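Local coordinates for putative HpcE protein (Mycolicibacterium smegmatis, PDB 6V77) that is of unknown function but belongs to the fumarylacetoacetate hydrolase (FAH) family and carries a zinc ion held by acidic side chains, at residues S64-P69 with G234-T239; S102-P107 with G175-G180; V122-V127 with A145-G150; I179-V184 with G269-R274; L195-E200 with S209-L214. One frame throughout, in Å; residues are numbered along the deposited sequence. Where two conformers were deposited one is given.

Contact 1 (S64-P69 with G234-T239)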
# COMPACT_ATOMS: atom_id res chain seq x y z
N SER B 64 11.23 6.61 -10.51
CA SER B 64 10.24 5.64 -10.97
C SER B 64 9.26 6.33 -11.90
O SER B 64 8.84 7.47 -11.64
CB SER B 64 9.48 5.02 -9.80
OG SER B 64 8.33 4.34 -10.31
N PRO B 65 8.85 5.68 -13.00
CA PRO B 65 7.79 6.28 -13.83
C PRO B 65 6.45 6.37 -13.11
O PRO B 65 5.59 7.13 -13.55
CB PRO B 65 7.73 5.34 -15.05
CG PRO B 65 8.35 4.05 -14.59
CD PRO B 65 9.36 4.40 -13.52
N ALA B 66 6.27 5.62 -12.02
CA ALA B 66 5.09 5.72 -11.15
C ALA B 66 5.64 5.83 -9.73
O ALA B 66 5.79 4.82 -9.03
CB ALA B 66 4.16 4.53 -11.32
N PRO B 67 5.98 7.04 -9.29
CA PRO B 67 6.68 7.17 -8.00
C PRO B 67 5.76 7.14 -6.78
O PRO B 67 6.25 6.88 -5.67
CB PRO B 67 7.39 8.53 -8.13
CG PRO B 67 6.49 9.32 -9.04
CD PRO B 67 5.92 8.32 -10.03
N LEU B 68 4.45 7.39 -6.94
CA LEU B 68 3.55 7.42 -5.78
C LEU B 68 2.22 6.72 -6.11
O LEU B 68 1.14 7.33 -6.05
CB LEU B 68 3.32 8.85 -5.31
CG LEU B 68 2.61 8.99 -3.95
CD1 LEU B 68 3.27 8.19 -2.82
CD2 LEU B 68 2.45 10.45 -3.53
N PRO B 69 2.27 5.43 -6.42
CA PRO B 69 1.02 4.71 -6.70
C PRO B 69 0.16 4.63 -5.45
O PRO B 69 0.65 4.49 -4.34
CB PRO B 69 1.49 3.32 -7.15
CG PRO B 69 2.89 3.18 -6.54
CD PRO B 69 3.46 4.56 -6.52
N GLY B 234 -2.52 4.71 -12.38
CA GLY B 234 -1.25 4.92 -11.72
C GLY B 234 -0.84 3.83 -10.73
O GLY B 234 0.31 3.86 -10.26
N ASP B 235 -1.71 2.87 -10.44
CA ASP B 235 -1.32 1.74 -9.59
C ASP B 235 -0.24 0.90 -10.27
O ASP B 235 -0.14 0.84 -11.50
CB ASP B 235 -2.51 0.82 -9.28
CG ASP B 235 -3.44 1.37 -8.20
OD1 ASP B 235 -3.16 2.44 -7.62
OD2 ASP B 235 -4.48 0.71 -7.95
N VAL B 236 0.54 0.20 -9.45
CA VAL B 236 1.71 -0.56 -9.90
C VAL B 236 1.49 -2.03 -9.59
O VAL B 236 1.07 -2.38 -8.48
CB VAL B 236 2.99 -0.04 -9.22
CG1 VAL B 236 4.15 -1.07 -9.35
CG2 VAL B 236 3.40 1.28 -9.84
N ILE B 237 1.79 -2.89 -10.57
CA ILE B 237 1.78 -4.34 -10.36
C ILE B 237 3.17 -4.88 -10.66
O ILE B 237 3.66 -4.75 -11.79
CB ILE B 237 0.75 -5.06 -11.25
CG1 ILE B 237 -0.64 -4.47 -11.05
CG2 ILE B 237 0.71 -6.55 -10.90
CD1 ILE B 237 -1.63 -5.08 -12.06
N PHE B 238 3.81 -5.48 -9.65
CA PHE B 238 5.01 -6.30 -9.82
C PHE B 238 4.54 -7.71 -10.15
O PHE B 238 3.96 -8.38 -9.29
CB PHE B 238 5.82 -6.28 -8.52
CG PHE B 238 6.69 -5.07 -8.36
CD1 PHE B 238 8.04 -5.12 -8.76
CD2 PHE B 238 6.20 -3.90 -7.79
CE1 PHE B 238 8.86 -4.02 -8.61
CE2 PHE B 238 7.02 -2.80 -7.63
CZ PHE B 238 8.35 -2.85 -8.05
N THR B 239 4.75 -8.16 -11.39
CA THR B 239 3.99 -9.32 -11.89
C THR B 239 4.58 -10.66 -11.49
O THR B 239 3.97 -11.70 -11.79
CB THR B 239 3.85 -9.28 -13.42
OG1 THR B 239 5.15 -9.26 -14.04
CG2 THR B 239 3.04 -8.06 -13.86

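Contact 2 (S102-P107 with G175-G180)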
# COMPACT_ATOMS: atom_id res chain seq x y z
N SER B 102 7.23 3.75 0.17
CA SER B 102 8.49 4.38 0.57
C SER B 102 9.71 3.65 0.02
O SER B 102 10.79 4.23 0.02
CB SER B 102 8.63 4.47 2.10
OG SER B 102 8.49 3.20 2.71
N SER B 103 9.56 2.39 -0.43
CA SER B 103 10.66 1.62 -1.01
C SER B 103 10.81 1.81 -2.51
O SER B 103 11.77 1.29 -3.09
CB SER B 103 10.46 0.12 -0.74
OG SER B 103 9.37 -0.38 -1.49
N ILE B 104 9.88 2.51 -3.15
CA ILE B 104 9.93 2.65 -4.60
C ILE B 104 10.94 3.74 -4.96
O ILE B 104 10.92 4.83 -4.37
CB ILE B 104 8.54 2.96 -5.17
CG1 ILE B 104 7.66 1.70 -5.09
CG2 ILE B 104 8.64 3.49 -6.62
CD1 ILE B 104 6.23 1.91 -5.56
N THR B 105 11.82 3.43 -5.90
CA THR B 105 12.77 4.39 -6.42
C THR B 105 12.84 4.21 -7.93
O THR B 105 12.24 3.29 -8.49
CB THR B 105 14.17 4.19 -5.83
OG1 THR B 105 14.67 2.95 -6.31
CG2 THR B 105 14.13 4.17 -4.29
N GLY B 106 13.61 5.07 -8.58
CA GLY B 106 14.03 4.82 -9.94
C GLY B 106 15.21 3.86 -9.92
O GLY B 106 15.51 3.25 -8.90
N PRO B 107 15.88 3.72 -11.05
CA PRO B 107 17.04 2.81 -11.15
C PRO B 107 18.30 3.42 -10.56
O PRO B 107 19.26 3.75 -11.26
CB PRO B 107 17.13 2.58 -12.67
CG PRO B 107 16.59 3.83 -13.28
CD PRO B 107 15.49 4.29 -12.35
N GLY B 175 14.95 1.38 -1.13
CA GLY B 175 15.45 1.06 -2.45
C GLY B 175 15.16 -0.34 -2.92
O GLY B 175 15.70 -0.74 -3.96
N PHE B 176 14.33 -1.10 -2.21
CA PHE B 176 14.03 -2.46 -2.64
C PHE B 176 13.01 -2.55 -3.77
O PHE B 176 12.74 -3.67 -4.22
CB PHE B 176 13.57 -3.31 -1.45
CG PHE B 176 14.71 -4.00 -0.70
CD1 PHE B 176 15.99 -3.45 -0.68
CD2 PHE B 176 14.49 -5.19 -0.01
CE1 PHE B 176 17.04 -4.07 0.02
CE2 PHE B 176 15.54 -5.82 0.71
CZ PHE B 176 16.82 -5.27 0.70
N SER B 177 12.45 -1.45 -4.26
CA SER B 177 11.48 -1.48 -5.36
C SER B 177 11.86 -0.50 -6.46
O SER B 177 11.10 0.43 -6.76
CB SER B 177 10.07 -1.19 -4.83
OG SER B 177 9.85 -1.95 -3.66
N PRO B 178 13.01 -0.69 -7.10
CA PRO B 178 13.34 0.18 -8.23
C PRO B 178 12.49 -0.17 -9.45
O PRO B 178 12.25 -1.34 -9.75
CB PRO B 178 14.83 -0.12 -8.49
CG PRO B 178 14.95 -1.58 -8.12
CD PRO B 178 14.02 -1.75 -6.90
N ILE B 179 12.05 0.88 -10.16
CA ILE B 179 11.26 0.74 -11.37
C ILE B 179 11.82 1.71 -12.39
O ILE B 179 12.07 2.87 -12.06
CB ILE B 179 9.76 1.06 -11.13
CG1 ILE B 179 9.20 0.25 -9.97
CG2 ILE B 179 8.96 0.84 -12.44
CD1 ILE B 179 7.79 0.71 -9.54
N GLY B 180 12.01 1.26 -13.63
CA GLY B 180 12.49 2.13 -14.67
C GLY B 180 13.36 1.41 -15.68
O GLY B 180 13.41 0.18 -15.72
O HOH W 1 13.39 3.72 -0.79
O HOH W 2 16.81 1.25 -5.46

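Contact 3 (V122-V127 with A145-G150). With ZN (zinc ion), chain L.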
# COMPACT_ATOMS: atom_id res chain seq x y z
N VAL B 122 14.07 -10.19 -10.97
CA VAL B 122 13.65 -9.33 -12.09
C VAL B 122 12.16 -9.52 -12.33
O VAL B 122 11.65 -10.64 -12.27
CB VAL B 122 14.44 -9.62 -13.38
CG1 VAL B 122 14.35 -11.09 -13.81
CG2 VAL B 122 13.94 -8.73 -14.54
N GLU B 123 11.45 -8.41 -12.57
CA GLU B 123 10.02 -8.53 -12.83
C GLU B 123 9.56 -7.54 -13.89
O GLU B 123 10.10 -6.43 -14.00
CB GLU B 123 9.18 -8.31 -11.57
CG GLU B 123 9.65 -9.14 -10.39
CD GLU B 123 8.59 -9.42 -9.37
OE1 GLU B 123 7.45 -8.91 -9.49
OE2 GLU B 123 8.90 -10.19 -8.45
N LEU B 124 8.56 -7.95 -14.66
CA LEU B 124 7.80 -7.00 -15.47
C LEU B 124 6.90 -6.19 -14.55
O LEU B 124 6.19 -6.75 -13.71
CB LEU B 124 6.96 -7.73 -16.51
CG LEU B 124 6.03 -6.83 -17.34
CD1 LEU B 124 6.86 -5.96 -18.26
CD2 LEU B 124 5.06 -7.68 -18.15
N VAL B 125 6.97 -4.86 -14.67
CA VAL B 125 6.13 -3.95 -13.90
C VAL B 125 5.08 -3.38 -14.83
O VAL B 125 5.39 -2.99 -15.96
CB VAL B 125 6.98 -2.82 -13.27
CG1 VAL B 125 6.08 -1.82 -12.55
CG2 VAL B 125 7.96 -3.41 -12.28
N VAL B 126 3.83 -3.35 -14.36
CA VAL B 126 2.67 -2.85 -15.08
C VAL B 126 2.15 -1.63 -14.35
O VAL B 126 2.03 -1.65 -13.12
CB VAL B 126 1.58 -3.93 -15.20
CG1 VAL B 126 0.27 -3.34 -15.81
CG2 VAL B 126 2.10 -5.12 -16.03
N VAL B 127 1.86 -0.56 -15.09
CA VAL B 127 1.30 0.67 -14.51
C VAL B 127 -0.07 0.86 -15.14
O VAL B 127 -0.19 0.85 -16.37
CB VAL B 127 2.19 1.90 -14.78
CG1 VAL B 127 1.57 3.16 -14.18
CG2 VAL B 127 3.59 1.68 -14.22
N ALA B 145 -1.51 1.58 -18.83
CA ALA B 145 -0.77 2.68 -19.42
C ALA B 145 0.49 2.18 -20.11
O ALA B 145 0.73 2.48 -21.28
CB ALA B 145 -0.41 3.70 -18.33
N GLY B 146 1.32 1.45 -19.39
CA GLY B 146 2.52 0.91 -19.99
C GLY B 146 3.21 -0.02 -19.03
O GLY B 146 2.70 -0.31 -17.95
N VAL B 147 4.40 -0.48 -19.42
CA VAL B 147 5.16 -1.44 -18.63
C VAL B 147 6.54 -0.86 -18.38
O VAL B 147 6.99 0.05 -19.07
CB VAL B 147 5.29 -2.81 -19.34
CG1 VAL B 147 3.90 -3.42 -19.55
CG2 VAL B 147 6.06 -2.69 -20.68
N SER B 148 7.22 -1.41 -17.38
CA SER B 148 8.58 -0.99 -17.12
C SER B 148 9.35 -2.17 -16.51
O SER B 148 8.80 -3.27 -16.34
CB SER B 148 8.61 0.26 -16.22
OG SER B 148 9.92 0.85 -16.25
N VAL B 149 10.61 -1.93 -16.19
CA VAL B 149 11.47 -2.95 -15.58
C VAL B 149 11.47 -2.73 -14.08
O VAL B 149 11.53 -1.59 -13.61
CB VAL B 149 12.91 -2.88 -16.12
CG1 VAL B 149 13.74 -4.07 -15.60
CG2 VAL B 149 12.97 -2.80 -17.67
N GLY B 150 11.42 -3.82 -13.31
CA GLY B 150 11.51 -3.70 -11.86
C GLY B 150 12.37 -4.80 -11.25
O GLY B 150 12.66 -5.82 -11.88
ZN ZN L . 8.52 -11.00 -6.48
O HOH W 3 6.64 -10.00 -6.78

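Contact 4 (I179-V184 with G269-R274)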
# COMPACT_ATOMS: atom_id res chain seq x y z
N ILE B 179 12.05 0.88 -10.16
CA ILE B 179 11.26 0.74 -11.37
C ILE B 179 11.82 1.71 -12.39
O ILE B 179 12.07 2.87 -12.06
CB ILE B 179 9.76 1.06 -11.13
CG1 ILE B 179 9.20 0.25 -9.97
CG2 ILE B 179 8.96 0.84 -12.44
CD1 ILE B 179 7.79 0.71 -9.54
N GLY B 180 12.01 1.26 -13.63
CA GLY B 180 12.49 2.13 -14.67
C GLY B 180 13.36 1.41 -15.68
O GLY B 180 13.41 0.18 -15.72
N PRO B 181 14.07 2.18 -16.54
CA PRO B 181 14.13 3.64 -16.51
C PRO B 181 12.92 4.34 -17.13
O PRO B 181 12.66 5.49 -16.78
CB PRO B 181 15.38 3.95 -17.35
CG PRO B 181 15.44 2.81 -18.32
CD PRO B 181 15.01 1.61 -17.51
N GLU B 182 12.20 3.66 -18.02
CA GLU B 182 11.14 4.30 -18.80
C GLU B 182 9.86 3.50 -18.71
O GLU B 182 9.88 2.29 -18.54
CB GLU B 182 11.55 4.42 -20.27
CG GLU B 182 12.69 5.37 -20.45
CD GLU B 182 13.27 5.40 -21.85
OE1 GLU B 182 12.95 4.54 -22.70
OE2 GLU B 182 14.08 6.32 -22.08
N LEU B 183 8.74 4.20 -18.85
CA LEU B 183 7.47 3.54 -19.09
C LEU B 183 7.33 3.37 -20.59
O LEU B 183 7.57 4.33 -21.34
CB LEU B 183 6.30 4.36 -18.54
CG LEU B 183 4.94 3.66 -18.60
CD1 LEU B 183 4.80 2.67 -17.47
CD2 LEU B 183 3.81 4.68 -18.53
N VAL B 184 6.95 2.17 -21.03
CA VAL B 184 6.82 1.85 -22.45
C VAL B 184 5.38 1.44 -22.71
O VAL B 184 4.88 0.49 -22.10
CB VAL B 184 7.77 0.71 -22.86
CG1 VAL B 184 7.71 0.47 -24.37
CG2 VAL B 184 9.20 1.05 -22.43
N GLY B 269 13.83 -2.04 -21.42
CA GLY B 269 14.78 -1.24 -20.67
C GLY B 269 15.77 -2.10 -19.91
O GLY B 269 15.67 -3.33 -19.86
N GLU B 270 16.73 -1.42 -19.31
CA GLU B 270 17.64 -2.10 -18.40
C GLU B 270 18.17 -1.12 -17.37
O GLU B 270 18.17 0.09 -17.59
CB GLU B 270 18.82 -2.74 -19.14
CG GLU B 270 19.77 -1.72 -19.73
CD GLU B 270 21.03 -2.39 -20.24
OE1 GLU B 270 21.04 -2.79 -21.41
OE2 GLU B 270 22.00 -2.53 -19.45
N PHE B 271 18.68 -1.66 -16.26
CA PHE B 271 19.44 -0.85 -15.32
C PHE B 271 20.38 -1.72 -14.52
O PHE B 271 20.17 -2.93 -14.37
CB PHE B 271 18.53 -0.02 -14.40
CG PHE B 271 17.49 -0.81 -13.60
CD1 PHE B 271 17.82 -1.39 -12.38
CD2 PHE B 271 16.16 -0.83 -14.01
CE1 PHE B 271 16.85 -2.07 -11.61
CE2 PHE B 271 15.19 -1.49 -13.28
CZ PHE B 271 15.52 -2.11 -12.07
N THR B 272 21.43 -1.10 -14.00
CA THR B 272 22.42 -1.81 -13.20
C THR B 272 22.58 -1.12 -11.85
O THR B 272 22.64 0.11 -11.78
CB THR B 272 23.77 -1.91 -13.94
OG1 THR B 272 23.58 -2.61 -15.18
CG2 THR B 272 24.79 -2.67 -13.10
N GLN B 273 22.63 -1.92 -10.79
CA GLN B 273 22.73 -1.41 -9.43
C GLN B 273 23.87 -2.10 -8.71
O GLN B 273 24.07 -3.31 -8.87
CB GLN B 273 21.44 -1.63 -8.65
CG GLN B 273 20.25 -0.99 -9.33
CD GLN B 273 19.02 -1.12 -8.49
OE1 GLN B 273 18.48 -2.21 -8.33
NE2 GLN B 273 18.59 -0.00 -7.89
N ARG B 274 24.60 -1.35 -7.88
CA ARG B 274 25.67 -1.90 -7.06
C ARG B 274 25.22 -1.95 -5.61
O ARG B 274 24.60 -1.01 -5.10
CB ARG B 274 26.95 -1.07 -7.20

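Contact 5 (L195-E200 with S209-L214)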
# COMPACT_ATOMS: atom_id res chain seq x y z
N LEU B 195 7.50 -11.18 -23.28
CA LEU B 195 8.68 -10.31 -23.22
C LEU B 195 9.84 -11.05 -22.56
O LEU B 195 9.66 -11.70 -21.53
CB LEU B 195 8.38 -9.04 -22.42
CG LEU B 195 7.12 -8.29 -22.90
CD1 LEU B 195 6.81 -7.20 -21.89
CD2 LEU B 195 7.40 -7.72 -24.27
N GLU B 196 11.04 -10.93 -23.14
CA GLU B 196 12.23 -11.55 -22.56
C GLU B 196 12.76 -10.70 -21.40
O GLU B 196 12.92 -9.49 -21.53
CB GLU B 196 13.31 -11.69 -23.64
CG GLU B 196 14.63 -12.35 -23.16
CD GLU B 196 15.67 -12.35 -24.25
OE1 GLU B 196 16.00 -11.27 -24.77
OE2 GLU B 196 16.17 -13.44 -24.61
N LEU B 197 13.03 -11.35 -20.26
CA LEU B 197 13.53 -10.63 -19.08
C LEU B 197 14.63 -11.45 -18.41
O LEU B 197 14.70 -12.67 -18.55
CB LEU B 197 12.40 -10.29 -18.07
CG LEU B 197 11.80 -11.35 -17.15
CD1 LEU B 197 10.78 -10.70 -16.21
CD2 LEU B 197 11.16 -12.50 -17.95
N GLY B 198 15.51 -10.76 -17.70
CA GLY B 198 16.59 -11.47 -17.05
C GLY B 198 17.38 -10.56 -16.13
O GLY B 198 17.08 -9.38 -15.97
N ALA B 199 18.41 -11.15 -15.53
CA ALA B 199 19.25 -10.44 -14.58
C ALA B 199 20.62 -11.10 -14.59
O ALA B 199 20.72 -12.31 -14.83
CB ALA B 199 18.68 -10.47 -13.15
N GLU B 200 21.65 -10.29 -14.35
CA GLU B 200 23.03 -10.77 -14.29
C GLU B 200 23.70 -10.17 -13.05
O GLU B 200 23.39 -9.04 -12.66
CB GLU B 200 23.85 -10.38 -15.55
CG GLU B 200 23.21 -10.87 -16.82
CD GLU B 200 23.64 -10.09 -18.04
OE1 GLU B 200 24.43 -9.13 -17.91
OE2 GLU B 200 23.17 -10.46 -19.14
N SER B 209 14.28 -15.55 -18.80
CA SER B 209 13.05 -16.22 -19.16
C SER B 209 12.25 -15.30 -20.08
O SER B 209 12.77 -14.29 -20.58
CB SER B 209 12.27 -16.60 -17.90
OG SER B 209 11.22 -17.50 -18.19
N ARG B 210 10.99 -15.64 -20.32
CA ARG B 210 10.06 -14.79 -21.06
C ARG B 210 8.75 -14.73 -20.30
O ARG B 210 8.34 -15.72 -19.68
CB ARG B 210 9.82 -15.30 -22.50
CG ARG B 210 11.09 -15.39 -23.37
CD ARG B 210 10.74 -15.65 -24.86
NE ARG B 210 10.12 -14.48 -25.48
CZ ARG B 210 10.79 -13.55 -26.16
NH1 ARG B 210 10.14 -12.51 -26.68
NH2 ARG B 210 12.10 -13.65 -26.31
N THR B 211 8.08 -13.57 -20.35
CA THR B 211 6.83 -13.45 -19.60
C THR B 211 5.71 -14.31 -20.15
O THR B 211 4.64 -14.38 -19.52
CB THR B 211 6.35 -12.00 -19.54
OG1 THR B 211 6.03 -11.55 -20.86
CG2 THR B 211 7.41 -11.10 -18.93
N SER B 212 5.91 -14.95 -21.31
CA SER B 212 4.98 -15.99 -21.74
C SER B 212 4.96 -17.17 -20.77
O SER B 212 4.04 -17.99 -20.84
CB SER B 212 5.35 -16.45 -23.16
OG SER B 212 6.72 -16.80 -23.20
N GLN B 213 5.93 -17.26 -19.86
CA GLN B 213 5.92 -18.28 -18.82
C GLN B 213 5.18 -17.86 -17.56
O GLN B 213 5.23 -18.58 -16.56
CB GLN B 213 7.37 -18.69 -18.45
CG GLN B 213 8.13 -19.35 -19.60
CD GLN B 213 7.37 -20.52 -20.17
OE1 GLN B 213 7.03 -20.54 -21.35
NE2 GLN B 213 7.10 -21.51 -19.34
N LEU B 214 4.51 -16.70 -17.55
CA LEU B 214 3.73 -16.33 -16.38
C LEU B 214 2.62 -17.36 -16.16
O LEU B 214 1.94 -17.77 -17.11
CB LEU B 214 3.11 -14.93 -16.56
CG LEU B 214 4.06 -13.74 -16.36
CD1 LEU B 214 3.41 -12.49 -16.93
CD2 LEU B 214 4.36 -13.53 -14.86

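Contact 1 (S64-P69 with G234-T239)
V236 meets both A66 and P69 through one methyl, CG2. V236 CG2 lies 3.7 Å from A66 CB, and P69 CG comes to 3.8 Å from it, the proline ring and the valine crossing obliquely. The rotation of V236 explains this shared use: with CG1 anti to the backbone N (chi1 163°), CG2 falls beside that N and faces the 64-69 loop. P69 also sets its CB against the backbone, 3.4 Å from G234 O, a van der Waals approach. Small and rigid groups suit so close a meeting of chains, since alanine adds a single methyl and proline a compact ring whose backbone N has no hydrogen to satisfy. G234 has a backbone conformation with positive phi (86°) that glycine adopts readily, and its carbonyl O also accepts a weak hydrogen bond from Q34 NE2.

Behind this first shell, the 64-69 loop is shaped by an ST turn, in which A66 N donates to S64 OG (3.0 Å). D235 starts out away from the loop, and its carboxylate is held by Y232 N and Q71 NE2, both on OD2. The loop, running between strands 62-63 and 72-76, rests on helix 33-38 through A66 and P69, both on Q34, while V236 begins strand 236-238, which lies in the large mixed sheet between strands 72-76 and 118-128.

Contact 2 (S102-P107 with G175-G180)
The flat peptide carbonyl of S177 is met by T105 N from well above its plane, 56° out of it and so off the lone pairs. Two further backbone bonds join the segments: S177 N donates to S103 O at 3.1 Å, and I179 N to T105 O at 2.9 Å. P178 has no N-H to give, and in this parallel pairing none is asked of it; instead its CA packs on T105 O, and its ring carbon CB touches G106 O at 3.5 Å.

On one side of the strands the serines meet: S177 OG donates to S103 OG at 2.7 Å, and S103 OG is further tied to F100 O. The short hydroxyl of serine suits so tight a junction. Beside them I104 lays CG1 against S177 CB, and its CG2 lies 4.1 Å from I179 CD1. On the opposite side T105 holds OG1 between its backbone N and carbonyl carbon (chi1 67°), from where it donates in plane to a lone pair of G106 O, 2.7 Å away. A water bridges the same OG1 to G175 O, and a second water links S102 O to G175 N. G175, with positive phi, fits the turn into the strand. The result is a short two-residue parallel beta pairing that attaches 104-105 to strand 177-185 within the large mixed sheet.

Contact 3 (V122-V127 with A145-G150)
V125 places CG1 anti to its backbone N (chi1 176°), which leaves CG2 beside that N and directed at G150, whose CA it touches at 3.6 Å. Lacking a side chain, glycine lets the methyl lie directly against the main chain. L124 likewise has CG anti to the backbone N (chi1 175°), but on the other side of the sheet, bringing CD1 to 3.7 Å from V147 CB. Branched aliphatic residues serve well here, filling both faces of a wholly buried strand pair.

The backbones are paired antiparallel. E123 with G150, V125 with S148 and V127 with G146 are hydrogen-bonded pairs, and S148 N to V125 O measures 2.8 Å; in the last pair the return bond from G146 N to V127 O is weak. A145 N also donates to V127 O, at 2.9 Å, so two residues, A145 and G146, face one, the signature of a classic beta bulge. S148 sends its hydroxyl to E182 O, tying on the next strand.

E123 leads from this pairing to the metal. Its extended chain carries the carboxylate away from G150, so that E123 OE2 binds zinc at 2.2 Å. OE1 accepts from G240 N, which helps fix the rotation of the carboxylate, and it takes a weak bond from a water that is itself a zinc ligand at 2.1 Å. E121 and D152 complete the protein ligands. This is an acidic metal site built on adjacent antiparallel strands, two of its residues on 118-128 and one on 144-155.

Contact 4 (I179-V184 with G269-R274)
G180 and P181 meet the edge of the F271 ring, a contact of carbonyl and ring. G180 O lies in the ring plane, 3.4 Å from F271 CD2 and 3.5 Å from F271 CE2, where the slightly positive ring hydrogens would suit an oxygen. F271 holds CG between its backbone N and carbonyl carbon (chi1 55°), which turns the ring toward the corner at G180-P181.

Van der Waals packing centres on P181. Its CD lies 3.5 Å from E270 O and, more loosely, 4.4 Å from F271 CD2, again near the ring plane. The peptide bond before P181 is cis, a form proline tolerates better than other residues, and it accompanies the sharp turn of the chain here. Glycine suits both segments: G180 adopts positive phi (147°), and the bare CA of G269 allows P181 to come close.

Charged groups point elsewhere, E270 to a salt bridge with R262 and E182 to salt bridges with R58 and R2. P107 and P178 also pack on F271. The contact thus joins two sheets: strand 177-185, at its corner, belongs to the large mixed sheet, whereas 269-277 lies between 110-113 and 260-265 in the five-stranded one.

Contact 5 (L195-E200 with S209-L214)
T211 grips L195 along its whole short side chain. T211 CB lies 3.9 Å from L195 O; beyond it T211 OG1 accepts from L195 N at 2.9 Å, nearly straight at 164°, and T211 CG2 rests on L195 O at 3.5 Å and, farther off, on L197 CD2. The first torsion, with OG1 between the backbone N and carbonyl carbon (chi1 64°), sends the two branches to these separate partners, while T211 N donates to L195 O at 2.7 Å. Threonine fits because one branch is polar and the other apolar.

Farther along, L197 and S209 form a hydrogen-bonded antiparallel pair, with S209 N giving to L197 O and L197 N to S209 O. L197 CD2 folds back over the S209 carbonyl, 3.6 Å from S209 O. The neighbouring pair, E196 and R210, is non-hydrogen-bonded. R210 has two conformers; in one, and so with some doubt, a guanidinium face lies over E196 N and CB while NE forms a salt bridge with D194. The E196 carboxylate turns to T266 and H208.

This is a beta hairpin, strands 196-201 and 204-210, whose second strand runs into a 3-10 turn at T211. The hairpin forms one margin of the five-stranded sheet within this chain.

Overall arrangement
Contact 3 is wholly buried near the middle of the chain, and contacts 1 and 2 are buried too; contacts 4 and 5 are only partly so. Contacts 2 and 4 share I179 and G180 on strand 177-185, which also lies beside strand 144-155 of contact 3, while strand 236-238 of contact 1 flanks 118-128 on its other side. Chemistry follows place: contacts 2, 3 and 5 are strand pairings, parallel in the first and antiparallel in the others, whereas 1 and 4 rest on apolar and carbonyl packing. Contact 3 supplies one zinc ligand, E123. Contact 5, about 20 Å from contact 2 between centres, brings charged side chains, E196 and R210, to its more exposed face.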